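Local coordinates for protein beta-lactamase (Chitinophaga pinensis, PDB 6N36) that probably hydrolyses the amide bond of beta-lactam rings as a two-zinc hydrolase of the metallo-beta-lactamase superfamily, at residues F71-I76 with K96-A101; A174-K179 with K218-L223; A183-I188 with D258-I263. All coordinates share one frame; numbering follows the deposited sequence. Where two conformers were deposited one is given.

Contact 1: residues F71-I76 with K96-A101; sequences FKFKDI and KQQTHA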
loop_
_atom_site.group_PDB
_atom_site.type_symbol
_atom_site.label_atom_id
_atom_site.label_comp_id
_atom_site.label_asym_id
_atom_site.label_seq_id
_atom_site.Cartn_x
_atom_site.Cartn_y
_atom_site.Cartn_z
ATOM N N PHE A 71 18.036 -11.250 -0.076
ATOM C CA PHE A 71 17.926 -10.396 -1.281
ATOM C C PHE A 71 18.680 -9.088 -1.053
ATOM O O PHE A 71 18.845 -8.632 0.128
ATOM C CB PHE A 71 16.474 -10.089 -1.610
ATOM C CG PHE A 71 15.637 -11.330 -1.808
ATOM C CD1 PHE A 71 15.870 -12.118 -2.930
ATOM C CD2 PHE A 71 14.669 -11.717 -0.904
ATOM C CE1 PHE A 71 15.130 -13.271 -3.151
ATOM C CE2 PHE A 71 13.944 -12.887 -1.107
ATOM C CZ PHE A 71 14.176 -13.643 -2.238
ATOM N N LYS A 72 19.131 -8.504 -2.137
ATOM C CA LYS A 72 19.862 -7.222 -2.124
ATOM C C LYS A 72 18.902 -6.064 -2.378
ATOM O O LYS A 72 18.213 -6.031 -3.399
ATOM C CB LYS A 72 20.991 -7.214 -3.153
ATOM C CG LYS A 72 22.219 -8.007 -2.746
ATOM C CD LYS A 72 23.516 -7.576 -3.432
ATOM C CE LYS A 72 23.336 -6.924 -4.782
ATOM N NZ LYS A 72 24.354 -7.407 -5.750
ATOM N N PHE A 73 18.874 -5.144 -1.450
ATOM C CA PHE A 73 18.100 -3.886 -1.570
ATOM C C PHE A 73 18.329 -3.213 -2.923
ATOM O O PHE A 73 17.414 -2.721 -3.543
ATOM C CB PHE A 73 18.573 -3.000 -0.435
ATOM C CG PHE A 73 17.925 -1.654 -0.272
ATOM C CD1 PHE A 73 16.593 -1.524 0.049
ATOM C CD2 PHE A 73 18.698 -0.526 -0.341
ATOM C CE1 PHE A 73 16.018 -0.280 0.251
ATOM C CE2 PHE A 73 18.139 0.722 -0.105
ATOM C CZ PHE A 73 16.812 0.828 0.229
ATOM N N LYS A 74 19.580 -3.159 -3.387
ATOM C CA LYS A 74 19.900 -2.423 -4.619
ATOM C C LYS A 74 19.352 -3.142 -5.854
ATOM O O LYS A 74 19.413 -2.563 -6.943
ATOM C CB LYS A 74 21.397 -2.087 -4.666
ATOM C CG LYS A 74 21.763 -0.939 -3.722
ATOM C CD LYS A 74 23.275 -0.625 -3.614
ATOM C CE LYS A 74 23.589 0.076 -2.297
ATOM N NZ LYS A 74 24.965 0.644 -2.213
ATOM N N ASP A 75 18.732 -4.314 -5.705
ATOM C CA ASP A 75 18.072 -5.039 -6.835
ATOM C C ASP A 75 16.600 -4.647 -6.957
ATOM O O ASP A 75 15.967 -5.099 -7.891
ATOM C CB ASP A 75 18.238 -6.540 -6.667
ATOM C CG ASP A 75 19.634 -7.040 -6.959
ATOM O OD1 ASP A 75 20.331 -6.349 -7.775
ATOM O OD2 ASP A 75 20.008 -8.069 -6.394
ATOM N N ILE A 76 16.076 -3.766 -6.104
ATOM C CA ILE A 76 14.717 -3.180 -6.320
ATOM C C ILE A 76 14.764 -2.329 -7.581
ATOM O O ILE A 76 15.662 -1.448 -7.687
ATOM C CB ILE A 76 14.271 -2.372 -5.127
ATOM C CG1 ILE A 76 14.130 -3.260 -3.905
ATOM C CG2 ILE A 76 12.993 -1.578 -5.466
ATOM C CD1 ILE A 76 13.953 -2.436 -2.644
ATOM N N LYS A 96 14.502 5.515 -3.402
ATOM C CA LYS A 96 14.754 5.819 -4.839
ATOM C C LYS A 96 16.184 6.347 -5.030
ATOM O O LYS A 96 16.865 5.876 -5.959
ATOM C CB LYS A 96 13.775 6.866 -5.349
ATOM C CG LYS A 96 13.879 7.138 -6.842
ATOM C CD LYS A 96 12.815 8.071 -7.381
ATOM C CE LYS A 96 13.118 8.501 -8.807
ATOM N NZ LYS A 96 12.181 9.539 -9.281
ATOM N N GLN A 97 16.636 7.184 -4.111
ATOM C CA GLN A 97 18.017 7.732 -4.172
ATOM C C GLN A 97 19.027 6.585 -4.069
ATOM O O GLN A 97 20.050 6.636 -4.807
ATOM C CB GLN A 97 18.269 8.737 -3.058
ATOM C CG GLN A 97 19.637 9.378 -3.226
ATOM C CD GLN A 97 20.018 10.214 -2.041
ATOM O OE1 GLN A 97 19.320 10.246 -1.021
ATOM N NE2 GLN A 97 21.151 10.886 -2.181
ATOM N N GLN A 98 18.788 5.614 -3.187
ATOM C CA GLN A 98 19.752 4.533 -2.883
ATOM C C GLN A 98 19.748 3.456 -3.947
ATOM O O GLN A 98 20.786 2.735 -3.985
ATOM C CB GLN A 98 19.480 3.952 -1.496
ATOM C CG GLN A 98 19.799 4.937 -0.411
ATOM C CD GLN A 98 19.409 4.392 0.939
ATOM O OE1 GLN A 98 19.760 3.267 1.281
ATOM N NE2 GLN A 98 18.698 5.207 1.720
ATOM N N THR A 99 18.643 3.238 -4.680
ATOM C CA THR A 99 18.461 2.076 -5.578
ATOM C C THR A 99 18.414 2.524 -7.040
ATOM O O THR A 99 18.638 1.685 -7.868
ATOM C CB THR A 99 17.175 1.292 -5.265
ATOM O OG1 THR A 99 16.097 2.203 -5.472
ATOM C CG2 THR A 99 17.100 0.735 -3.859
ATOM N N HIS A 100 18.068 3.774 -7.332
ATOM C CA HIS A 100 17.721 4.255 -8.690
ATOM C C HIS A 100 16.585 3.414 -9.288
ATOM O O HIS A 100 16.402 3.360 -10.500
ATOM C CB HIS A 100 19.031 4.378 -9.518
ATOM C CG HIS A 100 19.765 5.650 -9.215
ATOM N ND1 HIS A 100 20.789 6.130 -10.005
ATOM C CD2 HIS A 100 19.617 6.556 -8.204
ATOM C CE1 HIS A 100 21.243 7.263 -9.499
ATOM N NE2 HIS A 100 20.541 7.547 -8.389
ATOM N N ALA A 101 15.683 2.897 -8.457
ATOM C CA ALA A 101 14.452 2.254 -8.950
ATOM C C ALA A 101 13.524 3.291 -9.585
ATOM O O ALA A 101 13.666 4.523 -9.277
ATOM C CB ALA A 101 13.792 1.541 -7.797
HETATM O O HOH W 1 20.500 -0.131 -7.608
HETATM O O HOH W 2 22.960 3.332 -2.013
HETATM O O HOH W 3 17.126 -0.052 -9.522
#

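Contact 2: residues A174-K179 with K218-L223; sequences AVRTYK and KFDLWL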
loop_
_atom_site.group_PDB
_atom_site.type_symbol
_atom_site.label_atom_id
_atom_site.label_comp_id
_atom_site.label_asym_id
_atom_site.label_seq_id
_atom_site.Cartn_x
_atom_site.Cartn_y
_atom_site.Cartn_z
ATOM N N ALA A 174 5.640 -24.036 -5.600
ATOM C CA ALA A 174 5.850 -25.435 -6.024
ATOM C C ALA A 174 4.512 -26.154 -6.237
ATOM O O ALA A 174 4.496 -27.166 -6.976
ATOM C CB ALA A 174 6.722 -26.127 -5.000
ATOM N N VAL A 175 3.428 -25.692 -5.609
ATOM C CA VAL A 175 2.120 -26.414 -5.533
ATOM C C VAL A 175 1.099 -25.811 -6.505
ATOM O O VAL A 175 0.400 -26.569 -7.217
ATOM C CB VAL A 175 1.585 -26.394 -4.088
ATOM C CG1 VAL A 175 0.246 -27.120 -4.001
ATOM C CG2 VAL A 175 2.572 -27.000 -3.102
ATOM N N ARG A 176 0.880 -24.485 -6.451
ATOM C CA ARG A 176 -0.212 -23.876 -7.241
ATOM C C ARG A 176 0.032 -22.371 -7.470
ATOM O O ARG A 176 1.101 -21.860 -7.078
ATOM C CB ARG A 176 -1.542 -24.097 -6.513
ATOM C CG ARG A 176 -1.587 -23.538 -5.094
ATOM C CD ARG A 176 -3.007 -23.427 -4.563
ATOM N NE ARG A 176 -3.714 -22.386 -5.298
ATOM C CZ ARG A 176 -4.966 -21.989 -5.077
ATOM N NH1 ARG A 176 -5.680 -22.538 -4.107
ATOM N NH2 ARG A 176 -5.493 -21.032 -5.822
ATOM N N THR A 177 -0.896 -21.748 -8.196
ATOM C CA THR A 177 -0.931 -20.294 -8.436
ATOM C C THR A 177 -1.932 -19.655 -7.467
ATOM O O THR A 177 -3.021 -20.231 -7.223
ATOM C CB THR A 177 -1.259 -19.978 -9.898
ATOM O OG1 THR A 177 -0.218 -20.528 -10.717
ATOM C CG2 THR A 177 -1.415 -18.483 -10.099
ATOM N N TYR A 178 -1.566 -18.504 -6.907
ATOM C CA TYR A 178 -2.489 -17.690 -6.067
ATOM C C TYR A 178 -2.631 -16.273 -6.643
ATOM O O TYR A 178 -1.611 -15.624 -7.011
ATOM C CB TYR A 178 -1.999 -17.552 -4.629
ATOM C CG TYR A 178 -1.833 -18.825 -3.849
ATOM C CD1 TYR A 178 -0.631 -19.509 -3.860
ATOM C CD2 TYR A 178 -2.866 -19.305 -3.056
ATOM C CE1 TYR A 178 -0.495 -20.692 -3.141
ATOM C CE2 TYR A 178 -2.742 -20.471 -2.327
ATOM C CZ TYR A 178 -1.561 -21.174 -2.384
ATOM O OH TYR A 178 -1.469 -22.328 -1.661
ATOM N N LYS A 179 -3.869 -15.828 -6.757
ATOM C CA LYS A 179 -4.143 -14.416 -7.127
ATOM C C LYS A 179 -4.210 -13.606 -5.838
ATOM O O LYS A 179 -4.991 -13.928 -4.918
ATOM C CB LYS A 179 -5.459 -14.266 -7.904
ATOM C CG LYS A 179 -5.642 -12.861 -8.470
ATOM C CD LYS A 179 -6.829 -12.732 -9.394
ATOM C CE LYS A 179 -6.692 -13.524 -10.674
ATOM N NZ LYS A 179 -5.570 -13.025 -11.499
ATOM N N LYS A 218 -12.140 -10.269 -7.413
ATOM C CA LYS A 218 -12.000 -11.727 -7.202
ATOM C C LYS A 218 -10.518 -12.051 -6.998
ATOM O O LYS A 218 -9.714 -11.591 -7.852
ATOM C CB LYS A 218 -12.473 -12.454 -8.458
ATOM C CG LYS A 218 -13.981 -12.568 -8.611
ATOM C CD LYS A 218 -14.373 -13.286 -9.864
ATOM C CE LYS A 218 -13.474 -14.462 -10.163
ATOM N NZ LYS A 218 -14.143 -15.447 -11.040
ATOM N N PHE A 219 -10.170 -12.748 -5.935
ATOM C CA PHE A 219 -8.764 -13.077 -5.606
ATOM C C PHE A 219 -8.743 -14.260 -4.634
ATOM O O PHE A 219 -9.804 -14.617 -4.056
ATOM C CB PHE A 219 -8.072 -11.862 -4.981
ATOM C CG PHE A 219 -8.883 -11.262 -3.874
ATOM C CD1 PHE A 219 -9.826 -10.268 -4.121
ATOM C CD2 PHE A 219 -8.743 -11.744 -2.589
ATOM C CE1 PHE A 219 -10.613 -9.801 -3.084
ATOM C CE2 PHE A 219 -9.537 -11.282 -1.571
ATOM C CZ PHE A 219 -10.465 -10.314 -1.818
ATOM N N ASP A 220 -7.566 -14.838 -4.425
ATOM C CA ASP A 220 -7.396 -15.940 -3.459
ATOM C C ASP A 220 -6.966 -15.398 -2.100
ATOM O O ASP A 220 -7.469 -15.877 -1.067
ATOM C CB ASP A 220 -6.369 -16.945 -3.994
ATOM C CG ASP A 220 -6.810 -17.593 -5.303
ATOM O OD1 ASP A 220 -7.953 -18.076 -5.324
ATOM O OD2 ASP A 220 -6.051 -17.538 -6.299
ATOM N N LEU A 221 -5.935 -14.541 -2.110
ATOM C CA LEU A 221 -5.300 -14.079 -0.857
ATOM C C LEU A 221 -5.379 -12.542 -0.826
ATOM O O LEU A 221 -5.294 -11.953 -1.878
ATOM C CB LEU A 221 -3.836 -14.498 -0.820
ATOM C CG LEU A 221 -3.519 -15.960 -1.127
ATOM C CD1 LEU A 221 -2.023 -16.181 -0.975
ATOM C CD2 LEU A 221 -4.309 -16.886 -0.201
ATOM N N TRP A 222 -5.460 -11.958 0.351
ATOM C CA TRP A 222 -5.399 -10.472 0.444
ATOM C C TRP A 222 -4.569 -10.016 1.621
ATOM O O TRP A 222 -4.621 -10.646 2.656
ATOM C CB TRP A 222 -6.783 -9.820 0.420
ATOM C CG TRP A 222 -7.621 -9.967 1.659
ATOM C CD1 TRP A 222 -8.312 -11.073 2.087
ATOM C CD2 TRP A 222 -7.912 -8.930 2.610
ATOM N NE1 TRP A 222 -8.956 -10.799 3.268
ATOM C CE2 TRP A 222 -8.758 -9.480 3.597
ATOM C CE3 TRP A 222 -7.553 -7.575 2.708
ATOM C CZ2 TRP A 222 -9.237 -8.738 4.676
ATOM C CZ3 TRP A 222 -8.066 -6.841 3.750
ATOM C CH2 TRP A 222 -8.872 -7.422 4.732
ATOM N N LEU A 223 -3.962 -8.845 1.441
ATOM C CA LEU A 223 -3.259 -8.134 2.529
ATOM C C LEU A 223 -3.539 -6.653 2.293
ATOM O O LEU A 223 -4.126 -6.287 1.301
ATOM C CB LEU A 223 -1.758 -8.440 2.554
ATOM C CG LEU A 223 -1.383 -9.917 2.824
ATOM C CD1 LEU A 223 -1.322 -10.683 1.529
ATOM C CD2 LEU A 223 -0.069 -10.024 3.541
#

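Contact 3: residues A183-I188 with D258-I263; sequences ANIPSI and DEWQQI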
loop_
_atom_site.group_PDB
_atom_site.type_symbol
_atom_site.label_atom_id
_atom_site.label_comp_id
_atom_site.label_asym_id
_atom_site.label_seq_id
_atom_site.Cartn_x
_atom_site.Cartn_y
_atom_site.Cartn_z
ATOM N N ALA A 183 -4.730 -4.662 -0.999
ATOM C CA ALA A 183 -5.950 -3.835 -0.985
ATOM C C ALA A 183 -5.714 -2.546 -0.231
ATOM O O ALA A 183 -5.385 -2.636 0.973
ATOM C CB ALA A 183 -7.103 -4.565 -0.343
ATOM N N ASN A 184 -6.001 -1.407 -0.844
ATOM C CA ASN A 184 -6.053 -0.147 -0.079
ATOM C C ASN A 184 -7.463 0.045 0.461
ATOM O O ASN A 184 -8.353 0.377 -0.242
ATOM C CB ASN A 184 -5.585 1.048 -0.900
ATOM C CG ASN A 184 -5.192 2.157 0.045
ATOM O OD1 ASN A 184 -4.053 2.178 0.544
ATOM N ND2 ASN A 184 -6.132 3.079 0.336
ATOM N N ILE A 185 -7.611 -0.145 1.754
ATOM C CA ILE A 185 -8.943 -0.165 2.405
ATOM C C ILE A 185 -9.438 1.270 2.437
ATOM O O ILE A 185 -8.693 2.210 2.702
ATOM C CB ILE A 185 -8.835 -0.791 3.809
ATOM C CG1 ILE A 185 -8.480 -2.280 3.727
ATOM C CG2 ILE A 185 -10.117 -0.553 4.621
ATOM C CD1 ILE A 185 -9.381 -3.149 2.913
ATOM N N PRO A 186 -10.706 1.504 2.064
ATOM C CA PRO A 186 -11.246 2.858 1.952
ATOM C C PRO A 186 -11.658 3.459 3.299
ATOM O O PRO A 186 -12.805 3.804 3.520
ATOM C CB PRO A 186 -12.414 2.667 0.998
ATOM C CG PRO A 186 -12.911 1.295 1.346
ATOM C CD PRO A 186 -11.643 0.493 1.520
ATOM N N SER A 187 -10.691 3.580 4.189
ATOM C CA SER A 187 -10.902 4.260 5.475
ATOM C C SER A 187 -11.141 5.760 5.270
ATOM O O SER A 187 -10.576 6.355 4.382
ATOM C CB SER A 187 -9.797 3.961 6.448
ATOM O OG SER A 187 -8.581 4.460 5.969
ATOM N N ILE A 188 -12.012 6.333 6.070
ATOM C CA ILE A 188 -12.444 7.753 6.031
ATOM C C ILE A 188 -11.915 8.434 7.283
ATOM O O ILE A 188 -12.286 7.974 8.390
ATOM C CB ILE A 188 -13.974 7.803 5.945
ATOM C CG1 ILE A 188 -14.496 6.997 4.754
ATOM C CG2 ILE A 188 -14.389 9.267 5.835
ATOM C CD1 ILE A 188 -16.019 6.720 4.790
ATOM N N ASP A 258 -17.907 -3.811 4.276
ATOM C CA ASP A 258 -19.284 -3.557 4.777
ATOM C C ASP A 258 -19.217 -2.533 5.925
ATOM O O ASP A 258 -20.089 -1.621 5.962
ATOM C CB ASP A 258 -19.956 -4.882 5.163
ATOM C CG ASP A 258 -20.322 -5.781 3.984
ATOM O OD1 ASP A 258 -20.253 -5.323 2.838
ATOM O OD2 ASP A 258 -20.721 -6.944 4.225
ATOM N N GLU A 259 -18.235 -2.652 6.829
ATOM C CA GLU A 259 -18.081 -1.678 7.945
ATOM C C GLU A 259 -17.852 -0.286 7.341
ATOM O O GLU A 259 -18.514 0.682 7.787
ATOM C CB GLU A 259 -16.970 -2.074 8.915
ATOM C CG GLU A 259 -17.288 -3.310 9.754
ATOM C CD GLU A 259 -16.112 -4.001 10.433
ATOM O OE1 GLU A 259 -15.060 -3.351 10.619
ATOM O OE2 GLU A 259 -16.270 -5.202 10.811
ATOM N N TRP A 260 -16.945 -0.171 6.374
ATOM C CA TRP A 260 -16.726 1.161 5.779
ATOM C C TRP A 260 -17.955 1.648 4.990
ATOM O O TRP A 260 -18.207 2.864 4.971
ATOM C CB TRP A 260 -15.415 1.239 5.009
ATOM C CG TRP A 260 -14.255 1.297 5.952
ATOM C CD1 TRP A 260 -13.385 0.283 6.184
ATOM C CD2 TRP A 260 -13.909 2.364 6.851
ATOM N NE1 TRP A 260 -12.498 0.651 7.167
ATOM C CE2 TRP A 260 -12.805 1.913 7.603
ATOM C CE3 TRP A 260 -14.429 3.641 7.114
ATOM C CZ2 TRP A 260 -12.203 2.707 8.593
ATOM C CZ3 TRP A 260 -13.842 4.406 8.115
ATOM C CH2 TRP A 260 -12.752 3.935 8.845
ATOM N N GLN A 261 -18.720 0.751 4.362
ATOM C CA GLN A 261 -19.939 1.180 3.639
ATOM C C GLN A 261 -20.953 1.726 4.664
ATOM O O GLN A 261 -21.599 2.710 4.389
ATOM C CB GLN A 261 -20.523 0.034 2.826
ATOM C CG GLN A 261 -21.779 0.424 2.070
ATOM C CD GLN A 261 -21.450 1.280 0.868
ATOM O OE1 GLN A 261 -20.726 0.810 -0.020
ATOM N NE2 GLN A 261 -21.912 2.512 0.875
ATOM N N GLN A 262 -21.051 1.101 5.837
ATOM C CA GLN A 262 -22.032 1.588 6.841
ATOM C C GLN A 262 -21.546 2.929 7.383
ATOM O O GLN A 262 -22.405 3.812 7.603
ATOM C CB GLN A 262 -22.192 0.627 8.002
ATOM C CG GLN A 262 -22.860 -0.671 7.624
ATOM C CD GLN A 262 -22.766 -1.524 8.868
ATOM O OE1 GLN A 262 -23.421 -1.238 9.872
ATOM N NE2 GLN A 262 -21.887 -2.516 8.840
ATOM N N ILE A 263 -20.227 3.106 7.595
ATOM C CA ILE A 263 -19.705 4.416 8.042
ATOM C C ILE A 263 -20.002 5.464 6.972
ATOM O O ILE A 263 -20.469 6.542 7.289
ATOM C CB ILE A 263 -18.225 4.323 8.424
ATOM C CG1 ILE A 263 -18.122 3.520 9.726
ATOM C CG2 ILE A 263 -17.610 5.712 8.513
ATOM C CD1 ILE A 263 -16.786 2.915 9.985
#

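Contact 1: residues F71-I76 with K96-A101
The methyl group of Thr-99 lies over one face of the Phe-73 ring, its CG2 4.0 Å from the ring centroid and 14° off the ring normal, a CH-pi contact. The same methyl also meets the backbone of its partner, with CG2 3.5 Å from Phe-73 O. Phe-73 reaches across because its CG stands anti to the backbone N (chi1 -178°); Ile-62 and Lys-63 of helix 58-69 pack against it as well. A smaller apolar pair follows, Ile-76 CG2 against Ala-101 CB at 4.0 Å, where alanine is short enough to let the two backbones come close.

Polar side chains act mainly within their own segment or outside the pair. Thr-99 OG1 accepts from Ala-101 N at 3.1 Å, forming an ST turn, and is also hydrogen-bonded to Val-95 O. This closes helix 92-99 just where His-100 leaves helical geometry with positive phi. Gln-98 brings OE1 obliquely to Phe-73 CE2 at 3.3 Å, amide and ring planes 58° apart, while its NE2 is held by Asp-59.

Water supplies the polar link between the backbones. One molecule donates to Lys-74 O and Thr-99 O, and another to Ile-76 O and the same Thr-99 O. The carbonyl at the helix end thus receives two water protons.

The contact joins the 3-10 turn leading into strand 76-80 to the C-terminal end of helix 92-99. Its chemistry implies a seam closed by a methyl-on-ring contact inside and by bridging water between carbonyls that cannot bond to each other.

Contact 2: residues A174-K179 with K218-L223
Asp-220 turns its carboxylate toward the start of strand 177-182, and OD2 accepts from Lys-179 N at 2.8 Å in an almost straight bond. The oxygen is met on its anti side, 17° out of the carboxylate plane. The Arg-176 guanidinium approaches the same oxygen obliquely, its plane 73° from that of the carboxylate, and NH2 makes a salt bridge to OD2 at 3.6 Å.

Arginine suits this place because its flat head can serve several neighbours. NE and NH2 together grip Thr-177 O side-on, with the oxygen close to the guanidinium plane, while one face of the group lies against the Tyr-178 ring near its rim, NE 3.6 Å above the ring plane. A bend at chi3 (-69°) folds the chain back to make this possible.

Strand 177-182, helix 203-215 and strand 221-223 form a beta-alpha-beta unit, and here the second strand joins the edge of its sheet, parallel to the first. Lys-179 O receives both Asp-220 N and Leu-221 N, the latter at 3.0 Å, so one carbonyl holds the chain as it enters strand 221-223.

Leu-221 crosses Tyr-178 obliquely, its CD1 3.8 Å from ring atom CD2, and Pro-244 packs against both side chains. Lys-179 instead lays its aliphatic part past the backbone of Lys-218, CD 3.5 Å from Lys-218 O, before its NZ leads away to a salt bridge with Asp-170.

Contact 3: residues A183-I188 with D258-I263
The Trp-260 indole is covered on one face by the backbone of Ser-187, whose CA sits 3.6 Å from the centroid of the six-membered ring and only 6° off its normal, a CH-pi contact. Pro-186 O lies over the same face nearer the rim, 3.5 Å above the plane. On the opposite face is Ile-263 CD1, from the next turn of the same helix. Ile-185 reaches the pyrrole part at about a right angle, its CG2 3.7 Å from both NE1 and CD1, and Ile-188 N comes obliquely to CZ3 at 3.4 Å.

Tryptophan suits this place because its broad plate can span four consecutive residues of a chain that has no regular structure. With CG anti to the carbonyl carbon (chi1 -74°), the indole lies against the loop rather than along its own helix. Pro-186 is the centre of an inverse gamma turn; its carbonyl, buried against the indole, has no hydrogen-bonding partner.

The loop leads from strand 177-182 toward helix 203-215 and passes close to the metal centre of the metallo-beta-lactamase fold. Asn-184 OD1 is hydrogen-bonded to His-83 ND1, and Ser-187 O to His-160 ND1; both histidines are zinc ligands, which places this loop in their second shell.

Farther along, Ile-188 and Ile-263 slide past each other in opposite directions, CD1 4.2 Å from CG2, and Tyr-207 of helix 203-215 packs on Ile-188.

Contacts 2 and 3 share a region: strand 177-182 runs from one into the loop of the other, and Leu-223 O probably accepts a hydrogen bond from Ala-183 N, while Trp-222 packs on Ile-185. Contact 1 lies apart, its centre about 33 Å from that of contact 3 and on the opposite side of the chain's centre. Contact 2 is a surface contact, and charge and direct backbone bonds dominate it. Contacts 1 and 3 are partly buried and rest on CH-pi and aliphatic packing, but contact 1 adds bridging waters, whereas contact 3 alone adjoins the zinc ligands.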